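Local coordinates for 2-hydroxyhepta-2,4-diene-1,7-dioate isomerase (Mycobacterium abscessus, PDB 3RR6), which is of unproven function but belongs to the fumarylacetoacetate hydrolase family, whose members include metal-dependent isomerases and acylpyruvate hydrolases, at residues M5-R9 with W177-D181; S88-I93 with W216-M221; I240-V246 with S257-R262. All coordinates share one frame; numbering follows the deposited sequence. Where two conformers were deposited one is given.

Contact 1 (M5-R9 with W177-D181); sequences MRLGR and WIVTD
M5-R9 and W177-D181 run antiparallel, the axes of strands 6-9 and 177-179 coming within 4.4 Å at 159° between their directions. L7 and I178 form a hydrogen-bonded pair: L7 N donates to I178 O at 2.8 Å, and I178 N returns a bond to L7 O at 2.7 Å. R6 and V179 make the adjacent non-hydrogen-bonded pair, where R6 CA-H points at I178 O (CA to O 3.2 Å). Next along, T180 N bonds to M5 O, and its side-chain OG1 accepts from M5 N at 2.9 Å and so ties down the first modelled residue. This edge-to-edge pairing joins the segment of the Rv2993c-like N-terminal region to a strand of the FAA hydrolase region; strand 6-12 bonds on its other side to strand 15-22, with R6 paired to I21 and G8 to V19.

The R6 side chain lies alongside W177. Its CD sits over the five-membered ring in a CH-pi contact, 3.6 Å from CD to the ring centroid. A bend at chi3 (-80°) then carries the guanidinium over the six-membered ring, CZ 4.8 Å from that centroid, a cation-pi contact. The guanidinium stands nearly upright on the indole, planes 83° apart, presenting its edge with NH1 nearest W177 CZ2 and CH2. The indole N-H is used separately, by I253 O. On the sheet face of L7 and I178, L7 CD1 packs against T180 CG2 at 3.8 Å, the two side chains crossing at about a right angle, and L7 also reaches L142.

Contact 2 (S88-I93 with W216-M221); sequences SPVIFI and WVSAVM
P89 packs over one face of the W216 indole with CB, CG and CD, and shares with I91 most of the meeting of S88-I93 with W216-M221. P89 CB makes a CH-pi contact, 3.6 Å from the centroid of the five-membered ring and 7° off its normal, while P89 CD rides over the middle of the indole and P89 CG reaches W216 CD2. Having CG of W216 anti to its backbone N (chi1 -176°) swings the indole out from the helix to meet the proline. S88 CB touches W216 CH2, at the far end of the six-membered ring.

The apolar contacts continue down the helix through I91, whose two branches divide the work. I91 CG2 meets W216 CD1 at 3.9 Å and V217 CG2 at 4.1 Å; I91 CD1 extends to the methyl of M221, 4.1 Å from CE, the two chains meeting tip to tip. M221 folds at chi3 to bring CE there, and the same methyl lies 4.3 Å from I93 CD1.

No direct hydrogen bond crosses the contact; one water makes the polar link. It donates to P89 O at 2.8 Å and accepts from I91 N and from W216 NE1, so a single molecule satisfies the indole N-H and two backbone groups of the extended segment leading into strand 91-94.

The contact is largely at the surface. Helix 210-220 lies across the start of strand 91-94; the axes of 216-220 and 91-93 approach to 10.8 Å at 62°. Strand 67-70, paired antiparallel with 91-94, lines the interface, M70 touching P89 and I91, and V68 touching M221.

Contact 3 (I240-V246 with S257-R262); sequences IVDGDTV and SNPVVR. With PEG (di(hydroxyethyl)ether), chain F.
I240-V246 and S257-R262 pair antiparallel as the open ends of the hairpin of strands 245-250 and 254-261, V246 and N258 exchanging two backbone bonds (V246 N to N258 O 3.0 Å, N258 N to V246 O 2.9 Å) and T245 facing P259 in the next, non-hydrogen-bonded pair. V260 N donates to D244 O, after which the type II turn V241-D244 interrupts the ladder and G243 N reaches V260 O at 2.9 Å.

V260 buries the most surface here. Its CG2 meets V246 CG1 at 4.0 Å and I240 CD1 at 4.1 Å, the latter side chain crossing it at about a right angle, while V260 CG1 rests against V241 O. L108 also touches V260, and V246 and I240 both reach H117.

Two aspartates accept backbone N-H groups at the turn: D244 within it, D242 across to the partner segment. D244 OD2 accepts from V241 N at 2.9 Å, met from above the carboxylate plane, and its OD1 takes N194 ND2, so each carboxylate oxygen has its own partner, one inside the turn and one beyond it. D242, with CG anti to its backbone N (chi1 -177°), extends OD1 to R262 N at 2.8 Å, again from above the carboxylate plane, in place of a backbone acceptor. The R262 guanidinium turns to A112 O and P109 O, its NE joined to D242 N by one water. A second water bridges V246 O and N258 OD1, while N258 ND2 binds L104 O and G101 O. A di(hydroxyethyl)ether, probably from crystallisation, donates from O4 to V260 O.

Where the turn breaks the ladder, carboxylates take up V241 N and R262 N, which probably helps to hold the hairpin's end beside the apolar cluster of I240, V246 and V260.

Overall arrangement
Contacts 1 and 2 cross along the chain: 5-9 precedes 88-93, then 177-181 precedes 216-221. Contact 3 follows, drawing both its segments from the C-terminal end. Contact 1 joins the two sequence regions, attaching the N-terminal strands to strand 172-179, whereas contacts 2 and 3 are packing within the FAA hydrolase region, on opposite sides of the chain's centre with their own centres about 30 Å apart. Strands of contacts 1 and 2 belong to the same extended network of strands, on which contact 2 lays helix 210-220 through strand 91-94; contact 3 belongs to a separate five-stranded mixed sheet. Contact 1 comes within about 9 Å of contact 3 at the nearest atoms, yet none touch.

Contact 1 (M5-R9 with W177-D181)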
ATOM      1  N   MET A   5      -8.865  13.921  -6.009  1.00 24.73           N
ATOM      2  CA  MET A   5      -9.446  12.810  -6.810  1.00 24.69           C
ATOM      3  C   MET A   5      -9.174  11.484  -6.125  1.00 22.81           C
ATOM      4  O   MET A   5      -8.311  11.387  -5.254  1.00 21.86           O
ATOM      5  CB  MET A   5      -8.818  12.760  -8.210  1.00 25.72           C
ATOM      6  CG  MET A   5      -9.203  13.896  -9.132  1.00 29.26           C
ATOM      7  SD  MET A   5      -8.346  13.794 -10.718  1.00 35.18           S
ATOM      8  CE  MET A   5      -9.217  12.461 -11.526  1.00 33.95           C
ATOM      9  N   ARG A   6      -9.943  10.476  -6.513  1.00 21.18           N
ATOM     10  CA  ARG A   6      -9.623   9.088  -6.236  1.00 20.25           C
ATOM     11  C   ARG A   6      -9.377   8.419  -7.575  1.00 19.35           C
ATOM     12  O   ARG A   6     -10.248   8.447  -8.461  1.00 20.24           O
ATOM     13  CB  ARG A   6     -10.773   8.387  -5.521  1.00 20.69           C
ATOM     14  CG  ARG A   6     -10.933   8.781  -4.067  1.00 23.28           C
ATOM     15  CD  ARG A   6     -12.105   8.051  -3.436  1.00 27.26           C
ATOM     16  NE  ARG A   6     -13.361   8.697  -3.793  1.00 31.15           N
ATOM     17  CZ  ARG A   6     -14.562   8.125  -3.758  1.00 33.95           C
ATOM     18  NH1 ARG A   6     -14.716   6.858  -3.382  1.00 34.83           N
ATOM     19  NH2 ARG A   6     -15.624   8.833  -4.119  1.00 35.31           N
ATOM     20  N   LEU A   7      -8.193   7.842  -7.728  1.00 17.02           N
ATOM     21  CA  LEU A   7      -7.800   7.182  -8.960  1.00 16.56           C
ATOM     22  C   LEU A   7      -7.672   5.706  -8.710  1.00 15.86           C
ATOM     23  O   LEU A   7      -7.173   5.277  -7.665  1.00 15.51           O
ATOM     24  CB  LEU A   7      -6.462   7.720  -9.438  1.00 16.30           C
ATOM     25  CG  LEU A   7      -6.462   9.216  -9.725  1.00 17.62           C
ATOM     26  CD1 LEU A   7      -5.036   9.659 -10.043  1.00 18.91           C
ATOM     27  CD2 LEU A   7      -7.411   9.575 -10.863  1.00 19.35           C
ATOM     28  N   GLY A   8      -8.090   4.912  -9.680  1.00 15.26           N
ATOM     29  CA  GLY A   8      -7.937   3.476  -9.566  1.00 15.37           C
ATOM     30  C   GLY A   8      -8.095   2.783 -10.890  1.00 15.36           C
ATOM     31  O   GLY A   8      -8.085   3.426 -11.946  1.00 14.71           O
ATOM     32  N   ARG A   9      -8.219   1.465 -10.825  1.00 15.29           N
ATOM     33  CA  ARG A   9      -8.328   0.628 -12.010  1.00 15.91           C
ATOM     34  C   ARG A   9      -9.511  -0.305 -11.823  1.00 16.77           C
ATOM     35  O   ARG A   9      -9.764  -0.776 -10.715  1.00 16.28           O
ATOM     36  CB  ARG A   9      -7.048  -0.182 -12.236  1.00 15.69           C
ATOM     37  CG  ARG A   9      -5.853   0.677 -12.636  1.00 15.99           C
ATOM     38  CD  ARG A   9      -4.553  -0.101 -12.662  1.00 16.79           C
ATOM     39  NE  ARG A   9      -4.543  -1.125 -13.704  1.00 18.69           N
ATOM     40  CZ  ARG A   9      -4.634  -2.439 -13.507  1.00 20.15           C
ATOM     41  NH1 ARG A   9      -4.756  -2.969 -12.290  1.00 19.28           N
ATOM     42  NH2 ARG A   9      -4.614  -3.251 -14.566  1.00 22.20           N
ATOM     43  N   TRP A 177      -8.100   2.433  -3.899  1.00 13.05           N
ATOM     44  CA  TRP A 177      -7.898   3.532  -4.837  1.00 13.45           C
ATOM     45  C   TRP A 177      -6.845   4.455  -4.265  1.00 13.21           C
ATOM     46  O   TRP A 177      -6.479   4.340  -3.091  1.00 13.25           O
ATOM     47  CB  TRP A 177      -9.204   4.308  -5.099  1.00 13.86           C
ATOM     48  CG  TRP A 177     -10.018   4.582  -3.874  1.00 15.18           C
ATOM     49  CD1 TRP A 177      -9.664   5.343  -2.794  1.00 15.79           C
ATOM     50  CD2 TRP A 177     -11.333   4.092  -3.602  1.00 16.60           C
ATOM     51  NE1 TRP A 177     -10.673   5.334  -1.856  1.00 15.61           N
ATOM     52  CE2 TRP A 177     -11.714   4.585  -2.335  1.00 17.15           C
ATOM     53  CE3 TRP A 177     -12.227   3.270  -4.305  1.00 17.39           C
ATOM     54  CZ2 TRP A 177     -12.951   4.281  -1.749  1.00 18.39           C
ATOM     55  CZ3 TRP A 177     -13.476   2.982  -3.721  1.00 20.23           C
ATOM     56  CH2 TRP A 177     -13.812   3.484  -2.455  1.00 20.03           C
ATOM     57  N   ILE A 178      -6.385   5.389  -5.090  1.00 13.20           N
ATOM     58  CA  ILE A 178      -5.343   6.334  -4.720  1.00 13.19           C
ATOM     59  C   ILE A 178      -5.970   7.704  -4.509  1.00 13.91           C
ATOM     60  O   ILE A 178      -6.606   8.228  -5.416  1.00 14.75           O
ATOM     61  CB  ILE A 178      -4.288   6.408  -5.832  1.00 13.34           C
ATOM     62  CG1 ILE A 178      -3.578   5.066  -5.972  1.00 12.87           C
ATOM     63  CG2 ILE A 178      -3.263   7.519  -5.558  1.00 13.83           C
ATOM     64  CD1 ILE A 178      -2.873   4.873  -7.309  1.00 14.69           C
ATOM     65  N   VAL A 179      -5.781   8.283  -3.324  1.00 13.57           N
ATOM     66  CA  VAL A 179      -6.336   9.611  -3.012  1.00 14.09           C
ATOM     67  C   VAL A 179      -5.262  10.656  -3.243  1.00 14.70           C
ATOM     68  O   VAL A 179      -4.184  10.578  -2.657  1.00 14.08           O
ATOM     69  CB  VAL A 179      -6.853   9.680  -1.564  1.00 13.83           C
ATOM     70  CG1 VAL A 179      -7.488  11.044  -1.279  1.00 15.92           C
ATOM     71  CG2 VAL A 179      -7.861   8.562  -1.324  1.00 14.62           C
ATOM     72  N   THR A 180      -5.539  11.622  -4.115  1.00 16.42           N
ATOM     73  CA  THR A 180      -4.509  12.560  -4.548  1.00 18.18           C
ATOM     74  C   THR A 180      -4.431  13.861  -3.758  1.00 20.97           C
ATOM     75  O   THR A 180      -3.448  14.585  -3.909  1.00 23.12           O
ATOM     76  CB  THR A 180      -4.701  12.955  -6.012  1.00 18.28           C
ATOM     77  OG1 THR A 180      -5.941  13.674  -6.133  1.00 18.89           O
ATOM     78  CG2 THR A 180      -4.684  11.736  -6.907  1.00 18.58           C
ATOM     79  N   ASP A 181      -5.439  14.170  -2.945  1.00 22.78           N
ATOM     80  CA  ASP A 181      -5.452  15.453  -2.212  1.00 25.14           C
ATOM     81  C   ASP A 181      -5.335  15.290  -0.688  1.00 25.06           C
ATOM     82  O   ASP A 181      -5.779  16.149   0.080  1.00 27.14           O
ATOM     83  CB  ASP A 181      -6.694  16.280  -2.601  1.00 26.23           C
ATOM     84  CG  ASP A 181      -8.018  15.543  -2.371  1.00 28.91           C
ATOM     85  OD1 ASP A 181      -8.041  14.297  -2.224  1.00 31.64           O
ATOM     86  OD2 ASP A 181      -9.068  16.232  -2.349  1.00 34.37           O
TER

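Contact 2 (S88-I93 with W216-M221)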
ATOM      1  N   SER A  88      18.296   4.270  11.432  1.00 21.79           N
ATOM      2  CA  SER A  88      18.145   4.577  10.012  1.00 20.08           C
ATOM      3  C   SER A  88      17.145   3.619   9.375  1.00 18.08           C
ATOM      4  O   SER A  88      16.957   2.503   9.861  1.00 17.56           O
ATOM      5  CB  SER A  88      19.488   4.541   9.275  1.00 20.38           C
ATOM      6  OG  SER A  88      20.240   3.398   9.625  1.00 22.33           O
ATOM      7  N   PRO A  89      16.490   4.057   8.286  1.00 15.90           N
ATOM      8  CA  PRO A  89      15.519   3.178   7.619  1.00 14.91           C
ATOM      9  C   PRO A  89      16.108   1.846   7.148  1.00 14.29           C
ATOM     10  O   PRO A  89      17.274   1.795   6.726  1.00 14.43           O
ATOM     11  CB  PRO A  89      15.091   4.004   6.403  1.00 14.90           C
ATOM     12  CG  PRO A  89      15.298   5.406   6.830  1.00 14.93           C
ATOM     13  CD  PRO A  89      16.539   5.379   7.643  1.00 16.00           C
ATOM     14  N   VAL A  90      15.296   0.790   7.225  1.00 13.66           N
ATOM     15  CA  VAL A  90      15.631  -0.502   6.657  1.00 13.73           C
ATOM     16  C   VAL A  90      14.621  -0.765   5.548  1.00 13.48           C
ATOM     17  O   VAL A  90      13.422  -0.854   5.824  1.00 14.72           O
ATOM     18  CB  VAL A  90      15.528  -1.623   7.713  1.00 13.73           C
ATOM     19  CG1 VAL A  90      15.730  -2.983   7.068  1.00 14.91           C
ATOM     20  CG2 VAL A  90      16.551  -1.410   8.815  1.00 15.16           C
ATOM     21  N   ILE A  91      15.082  -0.839   4.306  1.00 13.13           N
ATOM     22  CA  ILE A  91      14.149  -1.018   3.182  1.00 12.64           C
ATOM     23  C   ILE A  91      14.312  -2.383   2.537  1.00 13.15           C
ATOM     24  O   ILE A  91      15.344  -3.027   2.665  1.00 12.82           O
ATOM     25  CB  ILE A  91      14.298   0.092   2.111  1.00 12.62           C
ATOM     26  CG1 ILE A  91      15.689   0.063   1.462  1.00 12.55           C
ATOM     27  CG2 ILE A  91      14.017   1.455   2.749  1.00 13.50           C
ATOM     28  CD1 ILE A  91      15.837   0.973   0.241  1.00 14.11           C
ATOM     29  N   PHE A  92      13.262  -2.811   1.851  1.00 13.13           N
ATOM     30  CA  PHE A  92      13.321  -4.035   1.048  1.00 13.69           C
ATOM     31  C   PHE A  92      12.364  -3.889  -0.109  1.00 12.96           C
ATOM     32  O   PHE A  92      11.614  -2.907  -0.178  1.00 13.16           O
ATOM     33  CB  PHE A  92      12.991  -5.266   1.887  1.00 14.88           C
ATOM     34  CG  PHE A  92      11.823  -5.074   2.782  1.00 17.35           C
ATOM     35  CD1 PHE A  92      12.002  -4.530   4.053  1.00 21.60           C
ATOM     36  CD2 PHE A  92      10.547  -5.401   2.362  1.00 22.94           C
ATOM     37  CE1 PHE A  92      10.935  -4.325   4.887  1.00 24.47           C
ATOM     38  CE2 PHE A  92       9.460  -5.194   3.210  1.00 23.38           C
ATOM     39  CZ  PHE A  92       9.662  -4.652   4.466  1.00 23.18           C
ATOM     40  N   ILE A  93      12.446  -4.819  -1.053  1.00 12.13           N
ATOM     41  CA  ILE A  93      11.616  -4.770  -2.246  1.00 11.88           C
ATOM     42  C   ILE A  93      10.696  -5.972  -2.319  1.00 11.82           C
ATOM     43  O   ILE A  93      11.106  -7.101  -2.033  1.00 13.67           O
ATOM     44  CB  ILE A  93      12.461  -4.689  -3.526  1.00 11.86           C
ATOM     45  CG1 ILE A  93      13.095  -3.306  -3.633  1.00 13.95           C
ATOM     46  CG2 ILE A  93      11.618  -4.974  -4.774  1.00 13.68           C
ATOM     47  CD1 ILE A  93      14.228  -3.226  -4.631  1.00 15.38           C
ATOM     48  N   TRP A 216      15.107   8.973   1.590  1.00 11.40           N
ATOM     49  CA  TRP A 216      15.985   7.815   1.757  1.00 11.39           C
ATOM     50  C   TRP A 216      15.948   6.906   0.534  1.00 11.24           C
ATOM     51  O   TRP A 216      17.003   6.546  -0.010  1.00 11.17           O
ATOM     52  CB  TRP A 216      15.596   7.031   3.012  1.00 11.52           C
ATOM     53  CG  TRP A 216      16.487   5.877   3.333  1.00 11.58           C
ATOM     54  CD1 TRP A 216      16.308   4.571   2.959  1.00 11.49           C
ATOM     55  CD2 TRP A 216      17.686   5.906   4.121  1.00 11.62           C
ATOM     56  NE1 TRP A 216      17.328   3.795   3.458  1.00 12.03           N
ATOM     57  CE2 TRP A 216      18.181   4.585   4.181  1.00 12.06           C
ATOM     58  CE3 TRP A 216      18.383   6.917   4.790  1.00 12.81           C
ATOM     59  CZ2 TRP A 216      19.345   4.254   4.875  1.00 13.46           C
ATOM     60  CZ3 TRP A 216      19.537   6.584   5.475  1.00 13.75           C
ATOM     61  CH2 TRP A 216      20.007   5.261   5.509  1.00 13.66           C
ATOM     62  N   VAL A 217      14.747   6.526   0.113  1.00 10.72           N
ATOM     63  CA  VAL A 217      14.606   5.560  -0.985  1.00 10.62           C
ATOM     64  C   VAL A 217      15.146   6.155  -2.288  1.00 11.35           C
ATOM     65  O   VAL A 217      15.870   5.490  -3.017  1.00 10.91           O
ATOM     66  CB  VAL A 217      13.170   5.091  -1.148  1.00 10.66           C
ATOM     67  CG1 VAL A 217      13.043   4.182  -2.399  1.00 11.29           C
ATOM     68  CG2 VAL A 217      12.707   4.356   0.101  1.00 10.81           C
ATOM     69  N   SER A 218      14.805   7.414  -2.576  1.00 11.24           N
ATOM     70  CA  SER A 218      15.239   8.017  -3.840  1.00 11.42           C
ATOM     71  C   SER A 218      16.723   8.370  -3.866  1.00 12.15           C
ATOM     72  O   SER A 218      17.261   8.618  -4.936  1.00 12.29           O
ATOM     73  CB  SER A 218      14.393   9.235  -4.189  1.00 12.04           C
ATOM     74  OG  SER A 218      14.733  10.343  -3.373  1.00 12.21           O
ATOM     75  N   ALA A 219      17.394   8.406  -2.714  1.00 12.11           N
ATOM     76  CA  ALA A 219      18.844   8.556  -2.699  1.00 12.44           C
ATOM     77  C   ALA A 219      19.522   7.265  -3.166  1.00 12.59           C
ATOM     78  O   ALA A 219      20.620   7.298  -3.730  1.00 14.09           O
ATOM     79  CB  ALA A 219      19.325   8.924  -1.289  1.00 13.07           C
ATOM     80  N   VAL A 220      18.863   6.139  -2.912  1.00 12.04           N
ATOM     81  CA  VAL A 220      19.361   4.817  -3.327  1.00 11.74           C
ATOM     82  C   VAL A 220      19.054   4.540  -4.789  1.00 11.54           C
ATOM     83  O   VAL A 220      19.958   4.252  -5.565  1.00 11.90           O
ATOM     84  CB  VAL A 220      18.737   3.692  -2.481  1.00 11.06           C
ATOM     85  CG1 VAL A 220      19.297   2.330  -2.888  1.00 11.70           C
ATOM     86  CG2 VAL A 220      19.001   3.914  -1.006  1.00 11.54           C
ATOM     87  N   MET A 221      17.778   4.636  -5.161  1.00 11.20           N
ATOM     88  CA  MET A 221      17.310   4.148  -6.461  1.00 11.38           C
ATOM     89  C   MET A 221      16.381   5.147  -7.127  1.00 11.20           C
ATOM     90  O   MET A 221      15.588   5.827  -6.459  1.00 11.41           O
ATOM     91  CB  MET A 221      16.589   2.803  -6.305  1.00 11.30           C
ATOM     92  CG  MET A 221      15.397   2.824  -5.371  1.00 12.03           C
ATOM     93  SD  MET A 221      14.776   1.163  -5.002  1.00 13.75           S
ATOM     94  CE  MET A 221      16.046   0.575  -3.871  1.00 15.58           C
TER
HETATM   95  O   HOH W   1      17.834   0.852   4.162  1.00 11.84           O

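Contact 3 (I240-V246 with S257-R262)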
ATOM      1  N   ILE A 240      -2.479 -14.688   9.847  1.00 13.45           N
ATOM      2  CA  ILE A 240      -3.671 -14.907   9.043  1.00 13.79           C
ATOM      3  C   ILE A 240      -3.640 -16.374   8.620  1.00 14.18           C
ATOM      4  O   ILE A 240      -2.560 -16.931   8.357  1.00 14.59           O
ATOM      5  CB  ILE A 240      -3.758 -13.969   7.814  1.00 13.76           C
ATOM      6  CG1 ILE A 240      -2.481 -14.020   6.969  1.00 14.07           C
ATOM      7  CG2 ILE A 240      -4.022 -12.553   8.272  1.00 15.16           C
ATOM      8  CD1 ILE A 240      -2.581 -13.259   5.638  1.00 15.77           C
ATOM      9  N   VAL A 241      -4.816 -17.001   8.614  1.00 14.83           N
ATOM     10  CA  VAL A 241      -4.945 -18.421   8.290  1.00 14.93           C
ATOM     11  C   VAL A 241      -6.087 -18.640   7.312  1.00 15.42           C
ATOM     12  O   VAL A 241      -6.910 -17.751   7.077  1.00 14.29           O
ATOM     13  CB  VAL A 241      -5.157 -19.294   9.563  1.00 15.41           C
ATOM     14  CG1 VAL A 241      -3.971 -19.155  10.506  1.00 15.73           C
ATOM     15  CG2 VAL A 241      -6.477 -18.943  10.265  1.00 15.23           C
ATOM     16  N   ASP A 242      -6.115 -19.835   6.732  1.00 16.11           N
ATOM     17  CA  ASP A 242      -7.157 -20.221   5.801  1.00 17.02           C
ATOM     18  C   ASP A 242      -8.539 -19.916   6.369  1.00 17.32           C
ATOM     19  O   ASP A 242      -8.861 -20.297   7.511  1.00 17.97           O
ATOM     20  CB  ASP A 242      -7.043 -21.720   5.506  1.00 17.68           C
ATOM     21  CG  ASP A 242      -8.059 -22.197   4.487  1.00 20.43           C
ATOM     22  OD1 ASP A 242      -8.124 -21.640   3.382  1.00 19.47           O
ATOM     23  OD2 ASP A 242      -8.811 -23.158   4.797  1.00 26.70           O
ATOM     24  N   GLY A 243      -9.347 -19.225   5.575  1.00 17.16           N
ATOM     25  CA  GLY A 243     -10.699 -18.872   5.960  1.00 17.62           C
ATOM     26  C   GLY A 243     -10.855 -17.490   6.557  1.00 17.38           C
ATOM     27  O   GLY A 243     -11.983 -17.017   6.715  1.00 18.56           O
ATOM     28  N   ASP A 244      -9.748 -16.833   6.902  1.00 16.57           N
ATOM     29  CA  ASP A 244      -9.816 -15.481   7.472  1.00 16.25           C
ATOM     30  C   ASP A 244     -10.168 -14.447   6.406  1.00 16.07           C
ATOM     31  O   ASP A 244      -9.996 -14.692   5.215  1.00 15.77           O
ATOM     32  CB  ASP A 244      -8.469 -15.052   8.070  1.00 16.04           C
ATOM     33  CG  ASP A 244      -8.152 -15.706   9.400  1.00 17.95           C
ATOM     34  OD1 ASP A 244      -9.020 -16.367  10.013  1.00 18.79           O
ATOM     35  OD2 ASP A 244      -6.995 -15.540   9.841  1.00 16.53           O
ATOM     36  N   THR A 245     -10.679 -13.300   6.852  1.00 15.58           N
ATOM     37  CA  THR A 245     -10.711 -12.084   6.035  1.00 15.84           C
ATOM     38  C   THR A 245      -9.919 -11.034   6.791  1.00 15.23           C
ATOM     39  O   THR A 245     -10.138 -10.839   7.983  1.00 15.48           O
ATOM     40  CB  THR A 245     -12.139 -11.583   5.772  1.00 16.58           C
ATOM     41  OG1 THR A 245     -12.816 -12.540   4.948  1.00 19.56           O
ATOM     42  CG2 THR A 245     -12.127 -10.236   5.048  1.00 17.20           C
ATOM     43  N   VAL A 246      -8.985 -10.388   6.101  1.00 14.22           N
ATOM     44  CA  VAL A 246      -8.156  -9.355   6.707  1.00 14.00           C
ATOM     45  C   VAL A 246      -8.402  -8.044   5.978  1.00 14.24           C
ATOM     46  O   VAL A 246      -8.383  -7.994   4.740  1.00 14.65           O
ATOM     47  CB  VAL A 246      -6.652  -9.739   6.731  1.00 13.74           C
ATOM     48  CG1 VAL A 246      -6.128 -10.084   5.345  1.00 13.83           C
ATOM     49  CG2 VAL A 246      -5.805  -8.632   7.379  1.00 14.01           C
ATOM     50  N   SER A 257      -9.768  -4.911   1.751  1.00 13.56           N
ATOM     51  CA  SER A 257     -10.137  -6.189   2.358  1.00 13.62           C
ATOM     52  C   SER A 257      -9.830  -7.345   1.425  1.00 13.29           C
ATOM     53  O   SER A 257     -10.096  -7.251   0.222  1.00 13.66           O
ATOM     54  CB  SER A 257     -11.628  -6.191   2.678  1.00 14.41           C
ATOM     55  OG  SER A 257     -11.995  -7.389   3.349  1.00 16.89           O
ATOM     56  N   ASN A 258      -9.290  -8.428   1.985  1.00 12.76           N
ATOM     57  CA  ASN A 258      -8.982  -9.640   1.226  1.00 12.72           C
ATOM     58  C   ASN A 258      -9.293 -10.902   2.019  1.00 13.26           C
ATOM     59  O   ASN A 258      -8.932 -10.999   3.189  1.00 13.24           O
ATOM     60  CB  ASN A 258      -7.494  -9.680   0.854  1.00 12.29           C
ATOM     61  CG  ASN A 258      -7.068  -8.508   0.008  1.00 12.64           C
ATOM     62  OD1 ASN A 258      -6.686  -7.455   0.527  1.00 13.26           O
ATOM     63  ND2 ASN A 258      -7.129  -8.684  -1.310  1.00 12.95           N
ATOM     64  N   PRO A 259      -9.939 -11.886   1.379  1.00 13.58           N
ATOM     65  CA  PRO A 259     -10.003 -13.219   1.983  1.00 14.10           C
ATOM     66  C   PRO A 259      -8.642 -13.909   1.969  1.00 14.11           C
ATOM     67  O   PRO A 259      -7.760 -13.507   1.213  1.00 14.73           O
ATOM     68  CB  PRO A 259     -10.988 -13.964   1.087  1.00 14.93           C
ATOM     69  CG  PRO A 259     -10.970 -13.273  -0.191  1.00 15.06           C
ATOM     70  CD  PRO A 259     -10.491 -11.867   0.014  1.00 13.92           C
ATOM     71  N   VAL A 260      -8.487 -14.931   2.803  1.00 14.19           N
ATOM     72  CA  VAL A 260      -7.250 -15.687   2.932  1.00 14.38           C
ATOM     73  C   VAL A 260      -7.574 -17.158   2.670  1.00 15.48           C
ATOM     74  O   VAL A 260      -8.497 -17.708   3.289  1.00 15.99           O
ATOM     75  CB  VAL A 260      -6.657 -15.508   4.341  1.00 13.96           C
ATOM     76  CG1 VAL A 260      -5.344 -16.268   4.482  1.00 14.67           C
ATOM     77  CG2 VAL A 260      -6.460 -14.015   4.661  1.00 13.73           C
ATOM     78  N   VAL A 261      -6.833 -17.766   1.747  1.00 16.04           N
ATOM     79  CA  VAL A 261      -7.070 -19.144   1.310  0.50 17.05           C
ATOM     80  C   VAL A 261      -5.774 -19.947   1.326  1.00 18.08           C
ATOM     81  O   VAL A 261      -4.719 -19.449   0.932  1.00 16.83           O
ATOM     82  CB  VAL A 261      -7.662 -19.176  -0.118  0.50 17.12           C
ATOM     83  CG1 VAL A 261      -7.842 -20.619  -0.609  0.50 17.24           C
ATOM     84  CG2 VAL A 261      -8.993 -18.427  -0.160  0.50 17.68           C
ATOM     85  N   ARG A 262      -5.863 -21.190   1.782  1.00 20.74           N
ATOM     86  CA  ARG A 262      -4.776 -22.148   1.672  1.00 23.82           C
ATOM     87  C   ARG A 262      -5.402 -23.400   1.060  1.00 27.02           C
ATOM     88  O   ARG A 262      -6.212 -24.031   1.736  1.00 28.60           O
ATOM     89  CB  ARG A 262      -4.199 -22.492   3.053  1.00 23.72           C
ATOM     90  CG  ARG A 262      -3.075 -23.514   3.022  1.00 23.20           C
ATOM     91  CD  ARG A 262      -2.635 -23.931   4.409  1.00 22.71           C
ATOM     92  NE  ARG A 262      -1.895 -22.899   5.133  1.00 20.38           N
ATOM     93  CZ  ARG A 262      -0.634 -22.559   4.885  1.00 20.15           C
ATOM     94  NH1 ARG A 262      -0.055 -21.624   5.618  1.00 20.16           N
ATOM     95  NH2 ARG A 262       0.052 -23.135   3.897  1.00 21.66           N
TER
HETATM   96  C1  PEG F 266     -13.644 -14.954   6.816  1.00 36.06           C
HETATM   97  O1  PEG F 266     -14.247 -13.892   7.572  1.00 38.41           O
HETATM   98  C2  PEG F 266     -14.089 -15.031   5.353  1.00 35.62           C
HETATM   99  O2  PEG F 266     -12.958 -15.124   4.461  1.00 34.41           O
HETATM  100  C3  PEG F 266     -12.934 -16.218   3.542  1.00 34.16           C
HETATM  101  C4  PEG F 266     -11.471 -16.597   3.333  1.00 33.38           C
HETATM  102  O4  PEG F 266     -11.284 -17.698   2.452  1.00 31.87           O
HETATM  103  O   HOH W   2      -3.789 -21.687   7.117  1.00 13.17           O
HETATM  104  O   HOH W   3      -5.712  -6.998   3.110  1.00 15.76           O